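Local coordinates for protein putative peptidase (Clostridium acetobutylicum, PDB 3K9T) that binds one zinc ion per subunit as a homotrimer and may act in the biosynthesis of modified polysaccharides, with no peptidase activity expected despite its aminopeptidase-like domain, at residues 3-8 / 348-353; 71-76 / 156-161; 192-197 / 329-334; 264-269 / 306-311. All blocks are in the same frame, centred on the assembly; numbering follows the deposited sequence.

Contact 1: 3-8 / 348-353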
loop_
_atom_site.group_PDB
_atom_site.type_symbol
_atom_site.label_atom_id
_atom_site.label_comp_id
_atom_site.label_asym_id
_atom_site.label_seq_id
_atom_site.Cartn_x
_atom_site.Cartn_y
_atom_site.Cartn_z
ATOM N N GLU A 3 -19.219 -24.429 19.127
ATOM C CA GLU A 3 -19.449 -23.603 20.302
ATOM C C GLU A 3 -19.020 -24.376 21.564
ATOM O O GLU A 3 -18.695 -23.772 22.593
ATOM C CB GLU A 3 -20.905 -23.103 20.388
ATOM C CG GLU A 3 -21.308 -22.083 19.312
ATOM C CD GLU A 3 -20.399 -20.825 19.205
ATOM O OE1 GLU A 3 -20.074 -20.225 20.237
ATOM O OE2 GLU A 3 -20.025 -20.410 18.076
ATOM N N GLU A 4 -18.971 -25.703 21.468
ATOM C CA GLU A 4 -18.437 -26.521 22.557
ATOM C C GLU A 4 -16.973 -26.234 22.928
ATOM O O GLU A 4 -16.552 -26.571 24.025
ATOM C CB GLU A 4 -18.619 -28.002 22.253
ATOM C CG GLU A 4 -20.087 -28.451 22.363
ATOM C CD GLU A 4 -20.213 -29.947 22.458
ATOM O OE1 GLU A 4 -19.278 -30.643 21.990
ATOM O OE2 GLU A 4 -21.237 -30.433 23.000
ATOM N N ILE A 5 -16.213 -25.615 22.029
ATOM C CA ILE A 5 -14.860 -25.191 22.344
ATOM C C ILE A 5 -14.862 -24.073 23.407
ATOM O O ILE A 5 -13.868 -23.879 24.107
ATOM C CB ILE A 5 -14.096 -24.697 21.071
ATOM C CG1 ILE A 5 -12.632 -25.149 21.089
ATOM C CG2 ILE A 5 -14.188 -23.209 20.940
ATOM C CD1 ILE A 5 -11.877 -24.910 19.778
ATOM N N ASN A 6 -15.963 -23.332 23.525
ATOM C CA ASN A 6 -15.998 -22.183 24.425
ATOM C C ASN A 6 -15.666 -22.548 25.876
ATOM O O ASN A 6 -15.005 -21.796 26.558
ATOM C CB ASN A 6 -17.344 -21.464 24.367
ATOM C CG ASN A 6 -17.681 -20.902 22.981
ATOM O OD1 ASN A 6 -16.888 -20.934 22.037
ATOM N ND2 ASN A 6 -18.893 -20.394 22.860
ATOM N N LYS A 7 -16.102 -23.712 26.333
ATOM C CA LYS A 7 -15.886 -24.101 27.722
ATOM C C LYS A 7 -14.409 -24.372 27.943
ATOM O O LYS A 7 -13.915 -24.114 29.040
ATOM C CB LYS A 7 -16.770 -25.308 28.146
ATOM C CG LYS A 7 -16.592 -26.562 27.266
ATOM C CD LYS A 7 -17.582 -27.743 27.547
ATOM C CE LYS A 7 -17.713 -28.740 26.309
ATOM N NZ LYS A 7 -18.865 -28.439 25.341
ATOM N N TYR A 8 -13.721 -24.889 26.915
ATOM C CA TYR A 8 -12.285 -25.121 27.001
ATOM C C TYR A 8 -11.522 -23.790 27.071
ATOM O O TYR A 8 -10.573 -23.652 27.854
ATOM C CB TYR A 8 -11.775 -25.962 25.824
ATOM C CG TYR A 8 -12.304 -27.384 25.836
ATOM C CD1 TYR A 8 -11.721 -28.370 26.620
ATOM C CD2 TYR A 8 -13.380 -27.737 25.062
ATOM C CE1 TYR A 8 -12.231 -29.666 26.633
ATOM C CE2 TYR A 8 -13.888 -29.008 25.068
ATOM C CZ TYR A 8 -13.324 -29.969 25.858
ATOM O OH TYR A 8 -13.863 -31.236 25.819
ATOM N N GLU A 348 -8.814 -20.432 19.741
ATOM C CA GLU A 348 -9.575 -19.370 19.055
ATOM C C GLU A 348 -9.264 -19.382 17.565
ATOM O O GLU A 348 -10.139 -19.136 16.712
ATOM C CB GLU A 348 -9.237 -17.992 19.635
ATOM C CG GLU A 348 -10.209 -16.875 19.198
ATOM C CD GLU A 348 -11.628 -17.158 19.607
ATOM O OE1 GLU A 348 -11.815 -17.721 20.708
ATOM O OE2 GLU A 348 -12.562 -16.824 18.837
ATOM N N VAL A 349 -7.994 -19.634 17.260
ATOM C CA VAL A 349 -7.591 -19.819 15.892
ATOM C C VAL A 349 -8.395 -20.964 15.276
ATOM O O VAL A 349 -8.954 -20.784 14.189
ATOM C CB VAL A 349 -6.088 -20.025 15.768
ATOM C CG1 VAL A 349 -5.712 -20.587 14.393
ATOM C CG2 VAL A 349 -5.397 -18.712 16.042
ATOM N N ILE A 350 -8.479 -22.098 15.989
ATOM C CA ILE A 350 -9.143 -23.308 15.493
ATOM C C ILE A 350 -10.628 -23.058 15.357
ATOM O O ILE A 350 -11.215 -23.417 14.343
ATOM C CB ILE A 350 -8.848 -24.562 16.357
ATOM C CG1 ILE A 350 -7.386 -25.009 16.152
ATOM C CG2 ILE A 350 -9.806 -25.684 15.999
ATOM C CD1 ILE A 350 -6.829 -26.098 17.141
ATOM N N TYR A 351 -11.225 -22.414 16.356
ATOM C CA TYR A 351 -12.622 -21.971 16.248
ATOM C C TYR A 351 -12.819 -21.126 14.977
ATOM O O TYR A 351 -13.801 -21.297 14.283
ATOM C CB TYR A 351 -13.033 -21.153 17.482
ATOM C CG TYR A 351 -14.428 -20.540 17.424
ATOM C CD1 TYR A 351 -14.675 -19.344 16.730
ATOM C CD2 TYR A 351 -15.493 -21.140 18.075
ATOM C CE1 TYR A 351 -15.947 -18.792 16.691
ATOM C CE2 TYR A 351 -16.782 -20.582 18.047
ATOM C CZ TYR A 351 -16.998 -19.409 17.363
ATOM O OH TYR A 351 -18.261 -18.870 17.324
ATOM N N THR A 352 -11.884 -20.235 14.659
ATOM C CA THR A 352 -12.026 -19.375 13.464
ATOM C C THR A 352 -11.914 -20.201 12.164
ATOM O O THR A 352 -12.692 -20.040 11.218
ATOM C CB THR A 352 -11.011 -18.201 13.499
ATOM O OG1 THR A 352 -11.118 -17.510 14.752
ATOM C CG2 THR A 352 -11.270 -17.217 12.371
ATOM N N ILE A 353 -10.940 -21.094 12.133
ATOM C CA ILE A 353 -10.743 -21.969 10.994
ATOM C C ILE A 353 -12.021 -22.725 10.706
ATOM O O ILE A 353 -12.456 -22.800 9.573
ATOM C CB ILE A 353 -9.631 -23.001 11.273
ATOM C CG1 ILE A 353 -8.268 -22.335 11.280
ATOM C CG2 ILE A 353 -9.658 -24.159 10.242
ATOM C CD1 ILE A 353 -7.205 -23.244 11.911
#
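The carboxylate of E3 meets Y351 at the rim of its ring, standing almost perpendicular to it, with the two planes 86° apart. CD of E3 lies in the ring plane, and the phenol OH of Y351 donates a very short hydrogen bond of 2.5 Å to OE2 of E3. The E3 chain is bent at chi2 (-54°), which folds the carboxylate back toward Y351 although the side chain sets out in the other direction. From the next turn of the chain, ND2 of N6 holds the other oxygen, OE1 of E3, at 2.9 Å, coming in on its anti side and tilted from the carboxylate plane. The amide plane of N6 is turned 40° from the ring, and its OD1 is taken by R417.

These side chains join the first helix of the chain, 5-10, to helix 336-355, the last long helix of the aminopeptidase-like region. Helix 416-428 of the winged helix-turn-helix closes over the junction: K420 forms a salt bridge with OE2 of E3, Y421 bonds OE1, and R417 makes a cation-pi contact with Y351.

Around I5 the contact is apolar. I5 points at helix 336-355 and its CG2 branch sits 3.8 Å from CD2 of Y351, oblique to the ring. Its other branch runs on toward I350, with CD1 of I5 at 4.4 Å from CG2 of I350.

Contact 2: 71-76 / 156-161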
loop_
_atom_site.group_PDB
_atom_site.type_symbol
_atom_site.label_atom_id
_atom_site.label_comp_id
_atom_site.label_asym_id
_atom_site.label_seq_id
_atom_site.Cartn_x
_atom_site.Cartn_y
_atom_site.Cartn_z
ATOM N N TRP A 71 21.389 -42.348 19.077
ATOM C CA TRP A 71 22.232 -41.965 20.217
ATOM C C TRP A 71 21.494 -42.217 21.523
ATOM O O TRP A 71 20.279 -41.946 21.627
ATOM C CB TRP A 71 22.606 -40.477 20.130
ATOM C CG TRP A 71 23.542 -39.998 21.195
ATOM C CD1 TRP A 71 24.854 -40.354 21.346
ATOM C CD2 TRP A 71 23.254 -39.085 22.256
ATOM N NE1 TRP A 71 25.398 -39.719 22.435
ATOM C CE2 TRP A 71 24.436 -38.932 23.010
ATOM C CE3 TRP A 71 22.114 -38.375 22.644
ATOM C CZ2 TRP A 71 24.508 -38.099 24.127
ATOM C CZ3 TRP A 71 22.193 -37.529 23.748
ATOM C CH2 TRP A 71 23.383 -37.397 24.472
ATOM N N ASN A 72 22.236 -42.717 22.516
ATOM C CA ASN A 72 21.708 -42.945 23.862
ATOM C C ASN A 72 22.744 -42.624 24.916
ATOM O O ASN A 72 23.931 -42.647 24.616
ATOM C CB ASN A 72 21.227 -44.372 24.014
ATOM C CG ASN A 72 19.868 -44.565 23.403
ATOM O OD1 ASN A 72 18.856 -44.075 23.942
ATOM N ND2 ASN A 72 19.824 -45.247 22.252
ATOM N N ILE A 73 22.308 -42.331 26.141
ATOM C CA ILE A 73 23.250 -41.966 27.191
ATOM C C ILE A 73 22.740 -42.455 28.535
ATOM O O ILE A 73 21.577 -42.265 28.848
ATOM C CB ILE A 73 23.540 -40.416 27.171
ATOM C CG1 ILE A 73 24.567 -39.998 28.239
ATOM C CG2 ILE A 73 22.252 -39.600 27.317
ATOM C CD1 ILE A 73 25.326 -38.692 27.896
ATOM N N LYS A 74 23.625 -43.124 29.291
ATOM C CA LYS A 74 23.368 -43.609 30.649
ATOM C C LYS A 74 23.916 -42.626 31.702
ATOM O O LYS A 74 23.255 -42.289 32.678
ATOM C CB LYS A 74 24.028 -44.978 30.857
ATOM C CG LYS A 74 23.390 -46.106 30.053
ATOM C CD LYS A 74 24.206 -47.410 30.116
ATOM C CE LYS A 74 23.890 -48.322 28.905
ATOM N NZ LYS A 74 24.324 -47.751 27.572
ATOM N N ASP A 75 25.136 -42.160 31.520
ATOM C CA ASP A 75 25.728 -41.287 32.520
ATOM C C ASP A 75 26.854 -40.538 31.864
ATOM O O ASP A 75 27.331 -40.939 30.798
ATOM C CB ASP A 75 26.262 -42.137 33.692
ATOM C CG ASP A 75 26.419 -41.359 35.014
ATOM O OD1 ASP A 75 26.036 -40.184 35.118
ATOM O OD2 ASP A 75 26.924 -41.964 35.982
ATOM N N ALA A 76 27.238 -39.431 32.487
ATOM C CA ALA A 76 28.379 -38.642 32.058
ATOM C C ALA A 76 28.846 -37.844 33.260
ATOM O O ALA A 76 28.020 -37.401 34.072
ATOM C CB ALA A 76 28.008 -37.729 30.935
ATOM N N VAL A 156 37.214 -38.536 33.135
ATOM C CA VAL A 156 36.230 -38.029 32.203
ATOM C C VAL A 156 35.465 -39.201 31.625
ATOM O O VAL A 156 36.028 -40.028 30.907
ATOM C CB VAL A 156 36.905 -37.258 31.071
ATOM C CG1 VAL A 156 35.852 -36.696 30.089
ATOM C CG2 VAL A 156 37.787 -36.147 31.659
ATOM N N VAL A 157 34.176 -39.254 31.944
ATOM C CA VAL A 157 33.309 -40.332 31.526
ATOM C C VAL A 157 32.061 -39.799 30.819
ATOM O O VAL A 157 31.330 -38.978 31.374
ATOM C CB VAL A 157 32.830 -41.162 32.755
ATOM C CG1 VAL A 157 31.819 -42.202 32.325
ATOM C CG2 VAL A 157 33.994 -41.808 33.461
ATOM N N ILE A 158 31.864 -40.234 29.579
ATOM C CA ILE A 158 30.590 -40.093 28.887
ATOM C C ILE A 158 30.197 -41.517 28.471
ATOM O O ILE A 158 30.761 -42.068 27.521
ATOM C CB ILE A 158 30.641 -39.200 27.620
ATOM C CG1 ILE A 158 31.049 -37.765 27.957
ATOM C CG2 ILE A 158 29.283 -39.201 26.937
ATOM C CD1 ILE A 158 31.354 -36.886 26.700
ATOM N N ASP A 159 29.240 -42.097 29.192
ATOM C CA ASP A 159 28.748 -43.445 28.936
ATOM C C ASP A 159 27.579 -43.366 27.971
ATOM O O ASP A 159 26.413 -43.365 28.384
ATOM C CB ASP A 159 28.315 -44.121 30.250
ATOM C CG ASP A 159 27.958 -45.584 30.070
ATOM O OD1 ASP A 159 28.229 -46.127 28.973
ATOM O OD2 ASP A 159 27.400 -46.180 31.024
ATOM N N SER A 160 27.908 -43.316 26.681
ATOM C CA SER A 160 26.917 -43.160 25.620
ATOM C C SER A 160 27.076 -44.235 24.566
ATOM O O SER A 160 28.025 -45.012 24.618
ATOM C CB SER A 160 27.088 -41.774 24.962
ATOM O OG SER A 160 28.400 -41.589 24.464
ATOM N N SER A 161 26.136 -44.291 23.621
ATOM C CA SER A 161 26.271 -45.167 22.455
ATOM C C SER A 161 25.775 -44.459 21.230
ATOM O O SER A 161 24.841 -43.675 21.314
ATOM C CB SER A 161 25.491 -46.481 22.612
ATOM O OG SER A 161 24.109 -46.235 22.765
HETATM O O HOH W 1 22.627 -45.778 20.806
HETATM O O HOH W 2 24.139 -45.568 26.028
#
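OG of S161 lies 2.5 Å from one water, which accepts from ND2 of N72, and makes a weaker contact with a second, which accepts from NZ of K74. OD1 of N72 accepts from N of N36. The S161 hydroxyl stands between its backbone N and carbonyl carbon (chi1 61°), on the same face of the sheet as N72. The strands run antiparallel in the four-stranded sheet of the insert, and their register slips by one residue at a classic beta bulge, where K74 and D75 both face D159. Before the bulge, N72 and S161 form a hydrogen-bonded pair: N of N72 reaches O of S161 in its carbonyl plane, and N of S161 returns a bond to O of N72. At the bulge, N of K74 meets O of D159 at 2.9 Å, nearly along the C=O axis, and N of D159 then bonds O of D75 at 2.8 Å.

The aliphatic part of K74 lies across the D159 carboxylate, CD of K74 being 3.5 Å from OD2 of D159. Their charged ends stay beyond salt-bridge distance. The other face carries I73, S160, A76 and I158, and here CD1 of I73 touches CG2 of I158 at 4.1 Å. S100 O receives both NE1 of W71 and OG of S160. NE1 of W71 lies 3.7 Å from CB of S160, oblique to the ring.

Contact 3: 192-197 / 329-334. With ZN (zinc ion), chain B.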
loop_
_atom_site.group_PDB
_atom_site.type_symbol
_atom_site.label_atom_id
_atom_site.label_comp_id
_atom_site.label_asym_id
_atom_site.label_seq_id
_atom_site.Cartn_x
_atom_site.Cartn_y
_atom_site.Cartn_z
ATOM N N SER A 192 16.431 -30.979 28.562
ATOM C CA SER A 192 15.852 -30.234 29.718
ATOM C C SER A 192 15.869 -28.708 29.562
ATOM O O SER A 192 16.616 -27.997 30.241
ATOM C CB SER A 192 16.549 -30.619 31.036
ATOM O OG SER A 192 16.442 -32.004 31.292
HETATM N N MSE A 193 15.054 -28.229 28.629
HETATM C CA MSE A 193 14.779 -26.810 28.436
HETATM C C MSE A 193 13.262 -26.706 28.217
HETATM O O MSE A 193 12.655 -27.578 27.572
HETATM C CB MSE A 193 15.560 -26.236 27.256
HETATM C CG MSE A 193 17.099 -26.229 27.459
HETATM SE SE MSE A 193 17.941 -25.938 25.782
HETATM C CE MSE A 193 17.669 -27.723 24.985
ATOM N N CYS A 194 12.670 -25.647 28.761
ATOM C CA CYS A 194 11.238 -25.501 28.808
ATOM C C CYS A 194 10.582 -24.759 27.626
ATOM O O CYS A 194 9.800 -25.358 26.928
ATOM C CB CYS A 194 10.857 -24.865 30.147
ATOM S SG CYS A 194 11.200 -25.973 31.552
ATOM N N ASN A 195 10.882 -23.484 27.398
ATOM C CA ASN A 195 10.256 -22.748 26.308
ATOM C C ASN A 195 10.606 -23.385 24.956
ATOM O O ASN A 195 9.729 -23.648 24.104
ATOM C CB ASN A 195 10.613 -21.254 26.341
ATOM C CG ASN A 195 9.419 -20.343 25.888
ATOM O OD1 ASN A 195 8.260 -20.708 26.055
ATOM N ND2 ASN A 195 9.719 -19.166 25.338
ATOM N N ASP A 196 11.883 -23.703 24.789
ATOM C CA ASP A 196 12.375 -24.385 23.591
ATOM C C ASP A 196 12.911 -25.787 24.002
ATOM O O ASP A 196 14.066 -25.872 24.403
ATOM C CB ASP A 196 13.466 -23.509 22.959
ATOM C CG ASP A 196 14.107 -24.149 21.758
ATOM O OD1 ASP A 196 13.424 -24.959 21.109
ATOM O OD2 ASP A 196 15.297 -23.868 21.464
ATOM N N ASN A 197 12.113 -26.876 23.940
ATOM C CA ASN A 197 10.717 -26.874 23.448
ATOM C C ASN A 197 9.747 -27.846 24.114
ATOM O O ASN A 197 8.979 -28.537 23.411
ATOM C CB ASN A 197 10.639 -27.112 21.922
ATOM C CG ASN A 197 9.212 -26.976 21.379
ATOM O OD1 ASN A 197 8.437 -26.120 21.822
ATOM N ND2 ASN A 197 8.852 -27.841 20.426
ATOM N N ASP A 329 16.517 -21.394 30.517
ATOM C CA ASP A 329 15.224 -21.826 30.008
ATOM C C ASP A 329 14.737 -23.043 30.823
ATOM O O ASP A 329 14.641 -24.180 30.315
ATOM C CB ASP A 329 15.335 -22.192 28.525
ATOM C CG ASP A 329 13.974 -22.476 27.881
ATOM O OD1 ASP A 329 12.953 -22.270 28.568
ATOM O OD2 ASP A 329 13.927 -22.897 26.699
ATOM N N ASN A 330 14.401 -22.766 32.076
ATOM C CA ASN A 330 14.014 -23.764 33.034
ATOM C C ASN A 330 12.552 -23.648 33.465
ATOM O O ASN A 330 11.812 -22.829 32.949
ATOM C CB ASN A 330 14.938 -23.619 34.239
ATOM C CG ASN A 330 14.845 -22.275 34.909
ATOM O OD1 ASN A 330 13.801 -21.633 34.944
ATOM N ND2 ASN A 330 15.956 -21.843 35.471
ATOM N N LEU A 331 12.151 -24.438 34.457
ATOM C CA LEU A 331 10.751 -24.487 34.875
ATOM C C LEU A 331 10.174 -23.133 35.322
ATOM O O LEU A 331 9.040 -22.747 34.960
ATOM C CB LEU A 331 10.585 -25.583 35.936
ATOM C CG LEU A 331 10.716 -27.015 35.380
ATOM C CD1 LEU A 331 10.797 -28.029 36.515
ATOM C CD2 LEU A 331 9.533 -27.362 34.376
ATOM N N CYS A 332 10.972 -22.392 36.074
ATOM C CA CYS A 332 10.556 -21.071 36.554
ATOM C C CYS A 332 10.420 -20.056 35.431
ATOM O O CYS A 332 9.839 -19.007 35.620
ATOM C CB CYS A 332 11.481 -20.560 37.653
ATOM S SG CYS A 332 10.880 -21.073 39.280
ATOM N N TYR A 333 10.927 -20.391 34.249
ATOM C CA TYR A 333 10.764 -19.525 33.075
ATOM C C TYR A 333 9.388 -19.720 32.415
ATOM O O TYR A 333 8.888 -18.819 31.737
ATOM C CB TYR A 333 11.933 -19.722 32.078
ATOM C CG TYR A 333 11.874 -18.846 30.859
ATOM C CD1 TYR A 333 11.841 -17.456 30.962
ATOM C CD2 TYR A 333 11.808 -19.410 29.579
ATOM C CE1 TYR A 333 11.757 -16.638 29.797
ATOM C CE2 TYR A 333 11.742 -18.612 28.436
ATOM C CZ TYR A 333 11.727 -17.232 28.554
ATOM O OH TYR A 333 11.648 -16.452 27.429
HETATM N N MSE A 334 8.801 -20.896 32.613
HETATM C CA MSE A 334 7.420 -21.157 32.238
HETATM C C MSE A 334 6.481 -20.293 33.132
HETATM O O MSE A 334 6.700 -20.128 34.322
HETATM C CB MSE A 334 7.088 -22.636 32.449
HETATM C CG MSE A 334 7.883 -23.619 31.602
HETATM SE SE MSE A 334 7.500 -23.198 29.740
HETATM C CE MSE A 334 8.836 -21.841 29.269
HETATM ZN ZN ZN B . 16.316 -24.777 20.084
HETATM O O HOH W 3 16.164 -23.323 25.437
#
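N195 and D196 present their backbone N-H groups side by side to the carboxylate of D329, and this is the tight part of the contact. OD1 of D329 takes N of N195 at 2.7 Å and OD2 of D329 takes N of D196 at 2.9 Å, both on the syn lone pairs; the second bond is nearly straight, at 172°. A water also donates to OD2. With CG anti to its own backbone N (chi1 -172°), D329 reaches the N-H groups of the turn, while its carbonyl O accepts from N of C194.

Packing closes in beside it. CG of M334, a selenomethionine, lies 3.5 Å from CB of C194, and CE2 of Y333 meets CB of N195 at 3.6 Å, at the ring edge. SG of C194 packs on the backbone of 330-331, but the partly exposed N330 side chain turns away to the looser, outer side.

OD2 of D196 binds the zinc ion at 1.9 Å with H190, H325 and one further atom, and OD1 is hydrogen-bonded to OH of Y187. D329 is thus a second-shell residue. The cis peptide after D196 resembles that following a metal-binding aspartate in M28-type aminopeptidase zinc sites.

Contact 4: 264-269 / 306-311. Unlike the reference sequence in segment 306-311: S310 (reference Pro).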
loop_
_atom_site.group_PDB
_atom_site.type_symbol
_atom_site.label_atom_id
_atom_site.label_comp_id
_atom_site.label_asym_id
_atom_site.label_seq_id
_atom_site.Cartn_x
_atom_site.Cartn_y
_atom_site.Cartn_z
ATOM N N ARG A 264 4.508 -15.490 9.831
ATOM C CA ARG A 264 3.683 -15.846 8.714
ATOM C C ARG A 264 4.220 -16.968 7.843
ATOM O O ARG A 264 5.418 -17.233 7.786
ATOM C CB ARG A 264 3.526 -14.640 7.820
ATOM C CG ARG A 264 2.759 -13.554 8.453
ATOM C CD ARG A 264 2.784 -12.439 7.524
ATOM N NE ARG A 264 1.794 -11.459 7.883
ATOM C CZ ARG A 264 1.964 -10.157 7.729
ATOM N NH1 ARG A 264 3.104 -9.668 7.261
ATOM N NH2 ARG A 264 0.995 -9.337 8.068
ATOM N N THR A 265 3.297 -17.561 7.106
ATOM C CA THR A 265 3.636 -18.467 6.027
ATOM C C THR A 265 4.440 -17.718 4.978
ATOM O O THR A 265 4.406 -16.485 4.930
ATOM C CB THR A 265 2.362 -19.013 5.324
ATOM O OG1 THR A 265 1.740 -17.984 4.505
ATOM C CG2 THR A 265 1.396 -19.551 6.353
ATOM N N LYS A 266 5.112 -18.470 4.102
ATOM C CA LYS A 266 5.903 -17.871 3.044
ATOM C C LYS A 266 5.026 -16.994 2.142
ATOM O O LYS A 266 5.523 -16.058 1.552
ATOM C CB LYS A 266 6.665 -18.928 2.219
ATOM C CG LYS A 266 5.794 -19.724 1.215
ATOM C CD LYS A 266 6.565 -20.738 0.333
ATOM C CE LYS A 266 6.944 -20.263 -1.119
ATOM N NZ LYS A 266 8.085 -21.172 -1.651
ATOM N N PHE A 267 3.730 -17.287 2.049
ATOM C CA PHE A 267 2.816 -16.513 1.197
ATOM C C PHE A 267 2.368 -15.208 1.849
ATOM O O PHE A 267 1.830 -14.337 1.176
ATOM C CB PHE A 267 1.565 -17.303 0.818
ATOM C CG PHE A 267 1.841 -18.666 0.322
ATOM C CD1 PHE A 267 2.333 -18.864 -0.964
ATOM C CD2 PHE A 267 1.599 -19.770 1.131
ATOM C CE1 PHE A 267 2.594 -20.141 -1.443
ATOM C CE2 PHE A 267 1.870 -21.069 0.668
ATOM C CZ PHE A 267 2.366 -21.252 -0.624
ATOM N N GLY A 268 2.524 -15.089 3.154
ATOM C CA GLY A 268 2.148 -13.846 3.854
ATOM C C GLY A 268 0.681 -13.548 4.044
ATOM O O GLY A 268 0.297 -13.020 5.059
ATOM N N ASP A 269 -0.164 -13.887 3.075
ATOM C CA ASP A 269 -1.594 -13.606 3.210
ATOM C C ASP A 269 -2.485 -14.836 3.014
ATOM O O ASP A 269 -3.646 -14.689 2.604
ATOM C CB ASP A 269 -1.984 -12.464 2.246
ATOM C CG ASP A 269 -1.733 -12.807 0.800
ATOM O OD1 ASP A 269 -1.114 -13.877 0.490
ATOM O OD2 ASP A 269 -2.172 -11.982 -0.038
ATOM N N GLY A 306 9.323 -27.338 -3.083
ATOM C CA GLY A 306 8.794 -28.613 -3.518
ATOM C C GLY A 306 7.699 -29.147 -2.610
ATOM O O GLY A 306 7.098 -30.127 -2.940
ATOM N N ILE A 307 7.444 -28.496 -1.478
ATOM C CA ILE A 307 6.413 -28.923 -0.511
ATOM C C ILE A 307 5.337 -27.857 -0.538
ATOM O O ILE A 307 4.203 -28.142 -0.886
ATOM C CB ILE A 307 7.012 -29.111 0.927
ATOM C CG1 ILE A 307 8.147 -30.155 0.894
ATOM C CG2 ILE A 307 5.929 -29.461 1.925
ATOM C CD1 ILE A 307 7.772 -31.537 0.417
ATOM N N ASN A 308 5.711 -26.635 -0.133
ATOM C CA ASN A 308 4.978 -25.426 -0.462
ATOM C C ASN A 308 3.591 -25.340 0.146
ATOM O O ASN A 308 2.636 -24.842 -0.482
ATOM C CB ASN A 308 4.925 -25.255 -1.985
ATOM C CG ASN A 308 4.704 -23.814 -2.406
ATOM O OD1 ASN A 308 5.368 -22.890 -1.928
ATOM N ND2 ASN A 308 3.772 -23.614 -3.306
ATOM N N LEU A 309 3.531 -25.750 1.413
ATOM C CA LEU A 309 2.303 -25.682 2.204
ATOM C C LEU A 309 2.238 -24.345 2.951
ATOM O O LEU A 309 3.250 -23.663 3.037
ATOM C CB LEU A 309 2.259 -26.812 3.224
ATOM C CG LEU A 309 2.440 -28.232 2.719
ATOM C CD1 LEU A 309 2.716 -29.150 3.943
ATOM C CD2 LEU A 309 1.199 -28.640 1.912
ATOM N N SER A 310 1.054 -23.991 3.479
ATOM C CA SER A 310 0.894 -22.763 4.230
ATOM C C SER A 310 1.023 -23.054 5.701
ATOM O O SER A 310 0.043 -23.362 6.365
ATOM C CB SER A 310 -0.466 -22.097 3.955
ATOM O OG SER A 310 -0.718 -22.175 2.588
ATOM N N VAL A 311 2.231 -22.946 6.201
ATOM C CA VAL A 311 2.494 -23.202 7.605
ATOM C C VAL A 311 3.166 -21.966 8.247
ATOM O O VAL A 311 4.219 -21.488 7.796
ATOM C CB VAL A 311 3.369 -24.482 7.772
ATOM C CG1 VAL A 311 3.740 -24.709 9.247
ATOM C CG2 VAL A 311 2.662 -25.645 7.177
HETATM O O HOH W 4 6.286 -19.699 8.809
HETATM O O HOH W 5 4.511 -21.337 4.596
#
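T265 to G268 make a type I beta turn, closed by the bond from N of G268 to O of T265, and this turn rests on the loop 308-311 without any clear direct hydrogen bond between them. Two waters do the bridging. One donates to O of R264 and, at 2.9 Å, to O of V311; the other accepts from N of K266 at 3.0 Å and from N of V311, and donates to O of L309.

T265 points its methyl at S310 and V311: CG2 of T265 lies 3.5 Å from N of V311. Its hydroxyl sits between the backbone N and carbonyl carbon (chi1 73°), turned back into the turn, where it accepts weakly from N of F267 and N of G268; D273 is its partner beyond. The turn follows strand 260-263, while 306-311 leads into strand 311-315. Those two strands are antiparallel neighbours in the mixed sheet of the aminopeptidase-like domain, so the contact lies just where the pair runs out into loops.

Farther from the sheet, F267 brings its ring up to 308-310, edge toward O of N308, which lies in the ring plane 3.6 Å from CZ of F267. The N308 amide is turned 68° from the ring. OG of S310, a residue that differs from the reference sequence, comes to 3.4 Å from CE2 of F267. CG of K266 covers one face of the ring over its centre, and the K266 chain, bent at chi3 (-98°), carries CE to within 3.2 Å of OD1 of N308.

From the N terminus, the chain opens contact 1 at 3-8 and does not close it until 348-353, tying helix 5-10 to helix 336-355, so the other three contacts all fall within that span. Contact 2 comes first, joining two strands of the insert sheet through 71-76 and 156-161, and it is finished before contact 3 starts at 192-197. Contact 3 closes at 329-334, tying the start of helix 194-211 to the loop before helix 336-355, and encloses contact 4, whose segments 264-269 and 306-311 meet at the ends of neighbouring strands of the main sheet. None of the four cross. Contacts 1 and 2 lie on opposite sides of the chain's centre.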